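Local coordinates for protein peptidoglycan-N-acetylmuramic acid deacetylase PdaC (Bacillus subtilis subsp. subtilis str. 168, PDB 6H8N) that removes acetyl groups from N-acetylmuramic acid in peptidoglycan, conferring lysozyme resistance, the chain here being its C-terminal zinc-binding polysaccharide deacetylase domain, at residues Val11-Phe16 against Ser187-Val192; Lys140-Arg145 against Ala166-Glu171; Asp144-Gln149 against Arg154-His159. The protein carries 1 engineered substitution. One frame throughout, in Å; residues are numbered along the deposited sequence.

Contact 1: residues Val11-Phe16 against Ser187-Val192; sequences VIALTF and SQLEEV
Leu189 of the helix fits its two methyl branches against two residues of the strand, CD1 on Val11 and CD2 on Ala13. The tighter touch is Val11 CG2 to Leu189 CD1 at 3.5 Å, where the two side chains cross obliquely; Leu189 CD2 lies 3.9 Å from Ala13 CB. With CG anti to the backbone N (chi1 174°), the leucine fork extends from the helix onto the strand. Val192, one turn further on, meets Val11 tip to tip, CG1 against CG2 at 4.1 Å. The same Val11 methyl thus serves both helix residues, and no hydrogen bond crosses the interface.

Around this apolar patch, Leu189 also rests on Thr155 of strand 155-159, and Val192 on Val5. Backbone hydrogen bonds fix the strand itself: Ala13 pairs with Arg154 and Ile156, and Ile12 with Gln182 of strand 182-183 and with Val184 just after it. Ile12 and Leu14 leave from the opposite side of the strand and pack on Leu183. The segments run nearly antiparallel (156°), their axes 8.5 Å apart at closest approach. The C-terminal helix thus packs on the strand side facing away from helix 163-178, consistent with the distorted (beta/alpha) barrel of NodB-type deacetylases.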
loop_
_atom_site.group_PDB
_atom_site.type_symbol
_atom_site.label_atom_id
_atom_site.label_comp_id
_atom_site.label_asym_id
_atom_site.label_seq_id
_atom_site.Cartn_x
_atom_site.Cartn_y
_atom_site.Cartn_z
ATOM N N VAL A 11 12.135 -3.431 9.395
ATOM C CA VAL A 11 10.813 -2.980 8.988
ATOM C C VAL A 11 10.616 -3.308 7.519
ATOM O O VAL A 11 11.568 -3.372 6.738
ATOM C CB VAL A 11 10.617 -1.465 9.227
ATOM C CG1 VAL A 11 10.723 -1.127 10.711
ATOM C CG2 VAL A 11 11.609 -0.652 8.405
ATOM N N ILE A 12 9.361 -3.505 7.141
ATOM C CA ILE A 12 9.004 -3.696 5.745
ATOM C C ILE A 12 7.581 -3.197 5.566
ATOM O O ILE A 12 6.754 -3.285 6.479
ATOM C CB ILE A 12 9.185 -5.182 5.351
ATOM C CG1 ILE A 12 9.190 -5.376 3.833
ATOM C CG2 ILE A 12 8.140 -6.066 6.025
ATOM C CD1 ILE A 12 9.856 -6.683 3.414
ATOM N N ALA A 13 7.295 -2.664 4.382
ATOM C CA ALA A 13 5.967 -2.139 4.043
ATOM C C ALA A 13 5.330 -3.032 2.987
ATOM O O ALA A 13 5.681 -2.963 1.804
ATOM C CB ALA A 13 6.066 -0.702 3.556
ATOM N N LEU A 14 4.376 -3.850 3.403
ATOM C CA LEU A 14 3.545 -4.577 2.456
ATOM C C LEU A 14 2.432 -3.666 1.988
ATOM O O LEU A 14 1.730 -3.059 2.803
ATOM C CB LEU A 14 2.940 -5.815 3.109
ATOM C CG LEU A 14 3.899 -6.838 3.638
ATOM C CD1 LEU A 14 3.142 -7.994 4.242
ATOM C CD2 LEU A 14 4.776 -7.319 2.525
ATOM N N THR A 15 2.257 -3.570 0.684
ATOM C CA THR A 15 1.247 -2.691 0.125
ATOM C C THR A 15 0.413 -3.444 -0.892
ATOM O O THR A 15 0.890 -4.378 -1.569
ATOM C CB THR A 15 1.849 -1.427 -0.510
ATOM O OG1 THR A 15 2.479 -1.727 -1.763
ATOM C CG2 THR A 15 2.828 -0.757 0.440
ATOM N N PHE A 16 -0.858 -3.055 -0.968
ATOM C CA PHE A 16 -1.858 -3.773 -1.743
ATOM C C PHE A 16 -2.628 -2.803 -2.614
ATOM O O PHE A 16 -3.285 -1.902 -2.086
ATOM C CB PHE A 16 -2.831 -4.504 -0.824
ATOM C CG PHE A 16 -2.162 -5.537 0.014
ATOM C CD1 PHE A 16 -1.895 -6.773 -0.523
ATOM C CD2 PHE A 16 -1.791 -5.282 1.315
ATOM C CE1 PHE A 16 -1.265 -7.732 0.201
ATOM C CE2 PHE A 16 -1.142 -6.234 2.065
ATOM C CZ PHE A 16 -0.873 -7.475 1.506
ATOM N N SER A 187 3.508 5.246 5.748
ATOM C CA SER A 187 3.871 6.419 6.548
ATOM C C SER A 187 4.748 6.041 7.739
ATOM O O SER A 187 5.652 6.802 8.110
ATOM C CB SER A 187 2.614 7.165 6.976
ATOM O OG SER A 187 1.996 7.717 5.821
ATOM N N GLN A 188 4.515 4.875 8.353
ATOM C CA GLN A 188 5.366 4.439 9.446
ATOM C C GLN A 188 6.775 4.156 8.956
ATOM O O GLN A 188 7.749 4.440 9.663
ATOM C CB GLN A 188 4.777 3.211 10.120
ATOM C CG GLN A 188 3.578 3.519 10.992
ATOM C CD GLN A 188 2.786 2.294 11.400
ATOM O OE1 GLN A 188 2.958 1.194 10.875
ATOM N NE2 GLN A 188 1.870 2.490 12.347
ATOM N N LEU A 189 6.910 3.593 7.754
ATOM C CA LEU A 189 8.234 3.353 7.200
ATOM C C LEU A 189 8.964 4.673 6.955
ATOM O O LEU A 189 10.160 4.794 7.263
ATOM C CB LEU A 189 8.098 2.556 5.910
ATOM C CG LEU A 189 9.404 2.358 5.135
ATOM C CD1 LEU A 189 10.419 1.610 5.963
ATOM C CD2 LEU A 189 9.105 1.664 3.800
ATOM N N GLU A 190 8.270 5.673 6.406
ATOM C CA GLU A 190 8.868 6.996 6.235
ATOM C C GLU A 190 9.393 7.523 7.557
ATOM O O GLU A 190 10.489 8.104 7.620
ATOM C CB GLU A 190 7.840 7.981 5.661
ATOM C CG GLU A 190 7.442 7.766 4.208
ATOM C CD GLU A 190 6.421 8.804 3.727
ATOM O OE1 GLU A 190 6.039 8.782 2.529
ATOM O OE2 GLU A 190 6.006 9.657 4.551
ATOM N N GLU A 191 8.620 7.352 8.631
ATOM C CA GLU A 191 9.039 7.857 9.934
ATOM C C GLU A 191 10.253 7.097 10.448
ATOM O O GLU A 191 11.177 7.694 11.019
ATOM C CB GLU A 191 7.873 7.767 10.920
ATOM C CG GLU A 191 8.222 8.137 12.355
ATOM C CD GLU A 191 8.768 9.549 12.524
ATOM O OE1 GLU A 191 8.525 10.424 11.668
ATOM O OE2 GLU A 191 9.451 9.757 13.549
ATOM N N VAL A 192 10.276 5.778 10.274
ATOM C CA VAL A 192 11.438 5.003 10.679
ATOM C C VAL A 192 12.687 5.495 9.963
ATOM O O VAL A 192 13.758 5.653 10.573
ATOM C CB VAL A 192 11.180 3.505 10.450
ATOM C CG1 VAL A 192 12.492 2.719 10.536
ATOM C CG2 VAL A 192 10.196 3.021 11.478
#

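Contact 2: residues Lys140-Arg145 against Ala166-Glu171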
loop_
_atom_site.group_PDB
_atom_site.type_symbol
_atom_site.label_atom_id
_atom_site.label_comp_id
_atom_site.label_asym_id
_atom_site.label_seq_id
_atom_site.Cartn_x
_atom_site.Cartn_y
_atom_site.Cartn_z
ATOM N N LYS A 140 2.947 -20.019 -5.165
ATOM C CA LYS A 140 4.333 -20.235 -4.804
ATOM C C LYS A 140 5.272 -19.331 -5.583
ATOM O O LYS A 140 6.299 -18.912 -5.055
ATOM C CB LYS A 140 4.703 -21.704 -5.019
ATOM C CG LYS A 140 5.983 -22.105 -4.339
ATOM C CD LYS A 140 6.286 -23.607 -4.501
ATOM C CE LYS A 140 7.502 -24.007 -3.691
ATOM N NZ LYS A 140 8.510 -22.894 -3.521
ATOM N N THR A 141 4.947 -19.038 -6.836
ATOM C CA THR A 141 5.775 -18.129 -7.621
ATOM C C THR A 141 5.808 -16.745 -6.981
ATOM O O THR A 141 6.871 -16.131 -6.873
ATOM C CB THR A 141 5.259 -18.046 -9.056
ATOM O OG1 THR A 141 5.374 -19.334 -9.677
ATOM C CG2 THR A 141 6.051 -17.039 -9.879
ATOM N N ILE A 142 4.648 -16.253 -6.558
ATOM C CA ILE A 142 4.565 -14.947 -5.902
ATOM C C ILE A 142 5.337 -14.953 -4.586
ATOM O O ILE A 142 6.134 -14.046 -4.311
ATOM C CB ILE A 142 3.093 -14.553 -5.695
ATOM C CG1 ILE A 142 2.356 -14.451 -7.030
ATOM C CG2 ILE A 142 2.990 -13.247 -4.917
ATOM C CD1 ILE A 142 0.869 -14.576 -6.880
ATOM N N VAL A 143 5.091 -15.959 -3.735
ATOM C CA VAL A 143 5.776 -16.035 -2.451
ATOM C C VAL A 143 7.280 -16.024 -2.647
ATOM O O VAL A 143 8.014 -15.288 -1.975
ATOM C CB VAL A 143 5.331 -17.291 -1.680
ATOM C CG1 VAL A 143 6.180 -17.496 -0.446
ATOM C CG2 VAL A 143 3.878 -17.223 -1.302
ATOM N N ASP A 144 7.774 -16.874 -3.549
ATOM C CA ASP A 144 9.217 -17.011 -3.679
ATOM C C ASP A 144 9.848 -15.737 -4.221
ATOM O O ASP A 144 10.934 -15.350 -3.775
ATOM C CB ASP A 144 9.582 -18.234 -4.527
ATOM C CG ASP A 144 9.332 -19.533 -3.795
ATOM O OD1 ASP A 144 8.847 -19.504 -2.652
ATOM O OD2 ASP A 144 9.606 -20.612 -4.383
ATOM N N ARG A 145 9.188 -15.063 -5.163
ATOM C CA ARG A 145 9.718 -13.805 -5.684
ATOM C C ARG A 145 9.801 -12.761 -4.567
ATOM O O ARG A 145 10.829 -12.090 -4.390
ATOM C CB ARG A 145 8.849 -13.297 -6.845
ATOM C CG ARG A 145 8.989 -14.061 -8.155
ATOM C CD ARG A 145 8.205 -13.427 -9.336
ATOM N NE ARG A 145 8.899 -12.246 -9.871
ATOM C CZ ARG A 145 8.625 -11.639 -11.031
ATOM N NH1 ARG A 145 9.339 -10.583 -11.408
ATOM N NH2 ARG A 145 7.643 -12.059 -11.817
ATOM N N ALA A 166 -3.994 -13.277 -2.475
ATOM C CA ALA A 166 -4.354 -13.330 -1.064
ATOM C C ALA A 166 -3.693 -14.520 -0.384
ATOM O O ALA A 166 -3.187 -14.412 0.737
ATOM C CB ALA A 166 -5.869 -13.387 -0.907
ATOM N N ASP A 167 -3.710 -15.675 -1.037
ATOM C CA ASP A 167 -3.043 -16.847 -0.468
ATOM C C ASP A 167 -1.548 -16.611 -0.311
ATOM O O ASP A 167 -0.965 -16.925 0.732
ATOM C CB ASP A 167 -3.314 -18.087 -1.326
ATOM C CG ASP A 167 -4.755 -18.557 -1.237
ATOM O OD1 ASP A 167 -5.465 -18.212 -0.269
ATOM O OD2 ASP A 167 -5.179 -19.302 -2.150
ATOM N N ALA A 168 -0.908 -16.046 -1.333
ATOM C CA ALA A 168 0.505 -15.711 -1.230
ATOM C C ALA A 168 0.754 -14.723 -0.101
ATOM O O ALA A 168 1.726 -14.863 0.648
ATOM C CB ALA A 168 1.021 -15.158 -2.558
ATOM N N ALA A 169 -0.106 -13.707 0.018
ATOM C CA ALA A 169 0.083 -12.698 1.055
ATOM C C ALA A 169 0.045 -13.313 2.444
ATOM O O ALA A 169 0.805 -12.896 3.323
ATOM C CB ALA A 169 -0.977 -11.602 0.932
ATOM N N ASP A 170 -0.841 -14.280 2.684
ATOM C CA ASP A 170 -0.853 -14.926 3.998
ATOM C C ASP A 170 0.491 -15.558 4.312
ATOM O O ASP A 170 1.018 -15.398 5.421
ATOM C CB ASP A 170 -1.951 -15.980 4.079
ATOM C CG ASP A 170 -1.981 -16.668 5.439
ATOM O OD1 ASP A 170 -2.462 -16.064 6.414
ATOM O OD2 ASP A 170 -1.481 -17.816 5.554
ATOM N N GLU A 171 1.049 -16.307 3.359
ATOM C CA GLU A 171 2.327 -16.968 3.572
ATOM C C GLU A 171 3.455 -15.953 3.721
ATOM O O GLU A 171 4.349 -16.132 4.558
ATOM C CB GLU A 171 2.594 -17.953 2.429
ATOM C CG GLU A 171 3.911 -18.669 2.560
ATOM C CD GLU A 171 4.074 -19.854 1.651
ATOM O OE1 GLU A 171 3.107 -20.253 0.989
ATOM O OE2 GLU A 171 5.207 -20.365 1.606
HETATM O O HOH W 1 6.986 -21.195 -1.270
#
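Val143 lays its two methyl groups over Ala168 and the stem of Glu171, which lie one helical turn apart. Its CG2 is 3.7 Å from both CA and CB of Ala168, close enough to touch the helix backbone as well as the methyl. Its CG1 turns instead to the carboxylate end of Glu171, 3.7 Å from OE2. The valine and the glutamate cross at about a right angle, so that CG and CD of Glu171 pass across both valine methyls. Glu171 can do this because chi1 of 179° and chi2 of 167° stretch its chain straight out over the valine.

Ala168 CB is also met from the neighbouring position on the first helix: Ile142 CG2 comes within 3.6 Å of it. The alanine methyl is therefore held between Ile142 and Val143, and its small size lets the helices come together, with Val143 CA only 5.4 Å from Ala168 CA. The axes approach to 8.7 Å and cross at -38°, the two helices running in broadly the same direction. Ile142 reaches past this interface to Pro131 and Asp133, the latter probably the residue that tunes the active-site histidine.

At the outer margin Lys140 NZ forms a salt bridge with Asp144 OD2 (2.7 Å), meeting the carboxylate on its syn side. A water accepts from Lys140 NZ, donates to Asp144 OD1 and gives a weak, long bond to Glu171 OE2, whose stronger partner is Lys175. The lysines probably temper any repulsion between the carboxylates of Asp144 and Glu171. Direct cohesion across the helices is thus apolar, whereas the polar link at the margin runs through one water and is weak on the Glu171 side.

Contact 3: residues Asp144-Gln149 against Arg154-His159. With PO4 (phosphate ion), chain D.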
loop_
_atom_site.group_PDB
_atom_site.type_symbol
_atom_site.label_atom_id
_atom_site.label_comp_id
_atom_site.label_asym_id
_atom_site.label_seq_id
_atom_site.Cartn_x
_atom_site.Cartn_y
_atom_site.Cartn_z
ATOM N N ASP A 144 7.774 -16.874 -3.549
ATOM C CA ASP A 144 9.217 -17.011 -3.679
ATOM C C ASP A 144 9.848 -15.737 -4.221
ATOM O O ASP A 144 10.934 -15.350 -3.775
ATOM C CB ASP A 144 9.582 -18.234 -4.527
ATOM C CG ASP A 144 9.332 -19.533 -3.795
ATOM O OD1 ASP A 144 8.847 -19.504 -2.652
ATOM O OD2 ASP A 144 9.606 -20.612 -4.383
ATOM N N ARG A 145 9.188 -15.063 -5.163
ATOM C CA ARG A 145 9.718 -13.805 -5.684
ATOM C C ARG A 145 9.801 -12.761 -4.567
ATOM O O ARG A 145 10.829 -12.090 -4.390
ATOM C CB ARG A 145 8.849 -13.297 -6.845
ATOM C CG ARG A 145 8.989 -14.061 -8.155
ATOM C CD ARG A 145 8.205 -13.427 -9.336
ATOM N NE ARG A 145 8.899 -12.246 -9.871
ATOM C CZ ARG A 145 8.625 -11.639 -11.031
ATOM N NH1 ARG A 145 9.339 -10.583 -11.408
ATOM N NH2 ARG A 145 7.643 -12.059 -11.817
ATOM N N VAL A 146 8.739 -12.634 -3.779
ATOM C CA VAL A 146 8.755 -11.659 -2.694
ATOM C C VAL A 146 9.801 -12.025 -1.648
ATOM O O VAL A 146 10.595 -11.180 -1.212
ATOM C CB VAL A 146 7.359 -11.512 -2.069
ATOM C CG1 VAL A 146 7.423 -10.682 -0.787
ATOM C CG2 VAL A 146 6.390 -10.914 -3.074
ATOM N N MET A 147 9.810 -13.282 -1.200
ATOM C CA MET A 147 10.701 -13.645 -0.108
ATOM C C MET A 147 12.165 -13.570 -0.523
ATOM O O MET A 147 13.020 -13.240 0.312
ATOM C CB MET A 147 10.355 -15.028 0.438
ATOM C CG MET A 147 8.992 -15.138 1.082
ATOM S SD MET A 147 8.623 -13.890 2.339
ATOM C CE MET A 147 9.917 -14.207 3.531
ATOM N N ASN A 148 12.476 -13.807 -1.798
ATOM C CA ASN A 148 13.852 -13.692 -2.248
ATOM C C ASN A 148 14.309 -12.239 -2.314
ATOM O O ASN A 148 15.508 -11.967 -2.188
ATOM C CB ASN A 148 14.032 -14.374 -3.599
ATOM C CG ASN A 148 13.955 -15.880 -3.501
ATOM O OD1 ASN A 148 14.048 -16.446 -2.415
ATOM N ND2 ASN A 148 13.768 -16.533 -4.634
ATOM N N GLN A 149 13.387 -11.297 -2.506
ATOM C CA GLN A 149 13.725 -9.885 -2.637
ATOM C C GLN A 149 13.465 -9.075 -1.373
ATOM O O GLN A 149 13.868 -7.906 -1.311
ATOM C CB GLN A 149 12.935 -9.280 -3.801
ATOM C CG GLN A 149 13.318 -9.860 -5.152
ATOM C CD GLN A 149 12.390 -9.407 -6.261
ATOM O OE1 GLN A 149 12.269 -8.216 -6.544
ATOM N NE2 GLN A 149 11.722 -10.367 -6.899
ATOM N N ARG A 154 12.175 -2.093 2.594
ATOM C CA ARG A 154 11.609 -2.218 1.263
ATOM C C ARG A 154 10.089 -2.137 1.303
ATOM O O ARG A 154 9.451 -2.368 2.337
ATOM C CB ARG A 154 12.061 -3.519 0.601
ATOM C CG ARG A 154 13.560 -3.533 0.397
ATOM C CD ARG A 154 14.009 -4.690 -0.460
ATOM N NE ARG A 154 15.405 -4.508 -0.798
ATOM C CZ ARG A 154 16.367 -5.403 -0.644
ATOM N NH1 ARG A 154 17.584 -5.039 -0.984
ATOM N NH2 ARG A 154 16.131 -6.621 -0.170
ATOM N N THR A 155 9.525 -1.804 0.152
ATOM C CA THR A 155 8.090 -1.709 -0.067
ATOM C C THR A 155 7.700 -2.725 -1.130
ATOM O O THR A 155 8.239 -2.699 -2.248
ATOM C CB THR A 155 7.731 -0.290 -0.503
ATOM O OG1 THR A 155 8.118 0.611 0.536
ATOM C CG2 THR A 155 6.242 -0.138 -0.755
ATOM N N ILE A 156 6.765 -3.607 -0.786
ATOM C CA ILE A 156 6.330 -4.711 -1.640
ATOM C C ILE A 156 4.975 -4.367 -2.230
ATOM O O ILE A 156 4.091 -3.877 -1.519
ATOM C CB ILE A 156 6.231 -6.017 -0.827
ATOM C CG1 ILE A 156 7.605 -6.419 -0.281
ATOM C CG2 ILE A 156 5.657 -7.136 -1.672
ATOM C CD1 ILE A 156 7.554 -7.421 0.856
ATOM N N LEU A 157 4.785 -4.667 -3.518
ATOM C CA LEU A 157 3.500 -4.510 -4.209
ATOM C C LEU A 157 2.839 -5.858 -4.450
ATOM O O LEU A 157 3.401 -6.715 -5.140
ATOM C CB LEU A 157 3.711 -3.803 -5.544
ATOM C CG LEU A 157 2.536 -3.772 -6.527
ATOM C CD1 LEU A 157 1.342 -3.067 -5.897
ATOM C CD2 LEU A 157 2.949 -3.127 -7.844
ATOM N N ILE A 158 1.629 -6.030 -3.922
ATOM C CA ILE A 158 0.747 -7.153 -4.231
ATOM C C ILE A 158 -0.593 -6.560 -4.652
ATOM O O ILE A 158 -0.985 -5.489 -4.171
ATOM C CB ILE A 158 0.589 -8.048 -2.978
ATOM C CG1 ILE A 158 1.945 -8.661 -2.605
ATOM C CG2 ILE A 158 -0.488 -9.116 -3.173
ATOM C CD1 ILE A 158 1.988 -9.360 -1.278
ATOM N N HIS A 159 -1.301 -7.221 -5.561
ATOM C CA HIS A 159 -2.617 -6.745 -5.988
ATOM C C HIS A 159 -3.684 -7.585 -5.299
ATOM O O HIS A 159 -3.797 -8.781 -5.568
ATOM C CB HIS A 159 -2.711 -6.796 -7.514
ATOM C CG HIS A 159 -1.651 -5.971 -8.180
ATOM N ND1 HIS A 159 -0.385 -6.451 -8.454
ATOM C CD2 HIS A 159 -1.633 -4.665 -8.553
ATOM C CE1 HIS A 159 0.349 -5.491 -8.991
ATOM N NE2 HIS A 159 -0.386 -4.396 -9.059
HETATM P P PO4 D . -0.852 -1.481 -10.805
HETATM O O1 PO4 D . -0.802 -2.140 -12.210
HETATM O O2 PO4 D . 0.347 -1.989 -10.024
HETATM O O3 PO4 D . -2.078 -2.004 -10.133
HETATM O O4 PO4 D . -0.903 0.005 -10.967
#
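The extended side chain of Arg154, in one of its two modelled conformers, returns across the turn to the last residue of the helix, where its NH2 meets, probably intermittently, the main-chain O of Gln149 at 2.8 Å. Despite the short distance the hydrogen bond is weak, bent to 122° at the hydrogen, and the carbonyl oxygen lies obliquely to the guanidinium. Arg154 CD is also near that oxygen, at 3.3 Å, so the arm passes beside the carbonyl. The carbonyl at the C-terminal end of the helix would probably suit the positive charge. Arg154 NE bonds to a glycerol.

Deeper in, the side chains of Val146 and Ile156 cross at a slant and make the apolar part of the contact. Val146 CG1 is 3.7 Å from Ile156 CD1, which chi2 of 162° extends toward the helix, though Ile156 too is modelled in two conformers and the distance holds for one. Ile156 CG2 is 4.1 Å from both Val146 CG1 and CG2.

At the far end of the strand, His159, by similarity the proton donor, gives an almost straight hydrogen bond from NE2 to phosphate O2 (2.7 Å, 177°), in the plane of the ring. Its ND1 bonds to Asp133 OD1, and Leu157 CD1 sits over one ring face, offset toward its rim, 3.8 Å above the plane. The phosphate, probably from the crystallisation liquor, also bonds to Tyr109 N.

Strand 155-159 lies parallel beside strand 11-17, with Thr155 packed on Thr15, while Val146 of helix 139-149 also touches Ile172 of helix 163-178.

From the N terminus the chain first forms strand 11-17, whose partner in contact 1 is the C-terminal helix 186-197; this closes a loop of 170 intervening residues that encloses the other two contacts. Contacts 2 and 3 both start from helix 139-149 and share Asp144 and Arg145. Contact 3 closes a short turn back onto strand 155-159, and contact 2 reaches past that strand to the following helix 163-178, completing a helix-strand-helix unit. Thr15 OG1 to Ile156 O, a probable hydrogen bond of 2.7 Å, joins contacts 1 and 3, while Phe16 packs on Ala169 between contacts 1 and 2. Contacts 1 and 3 tie helices to the sheet; contact 2 joins helices 139-149 and 163-178.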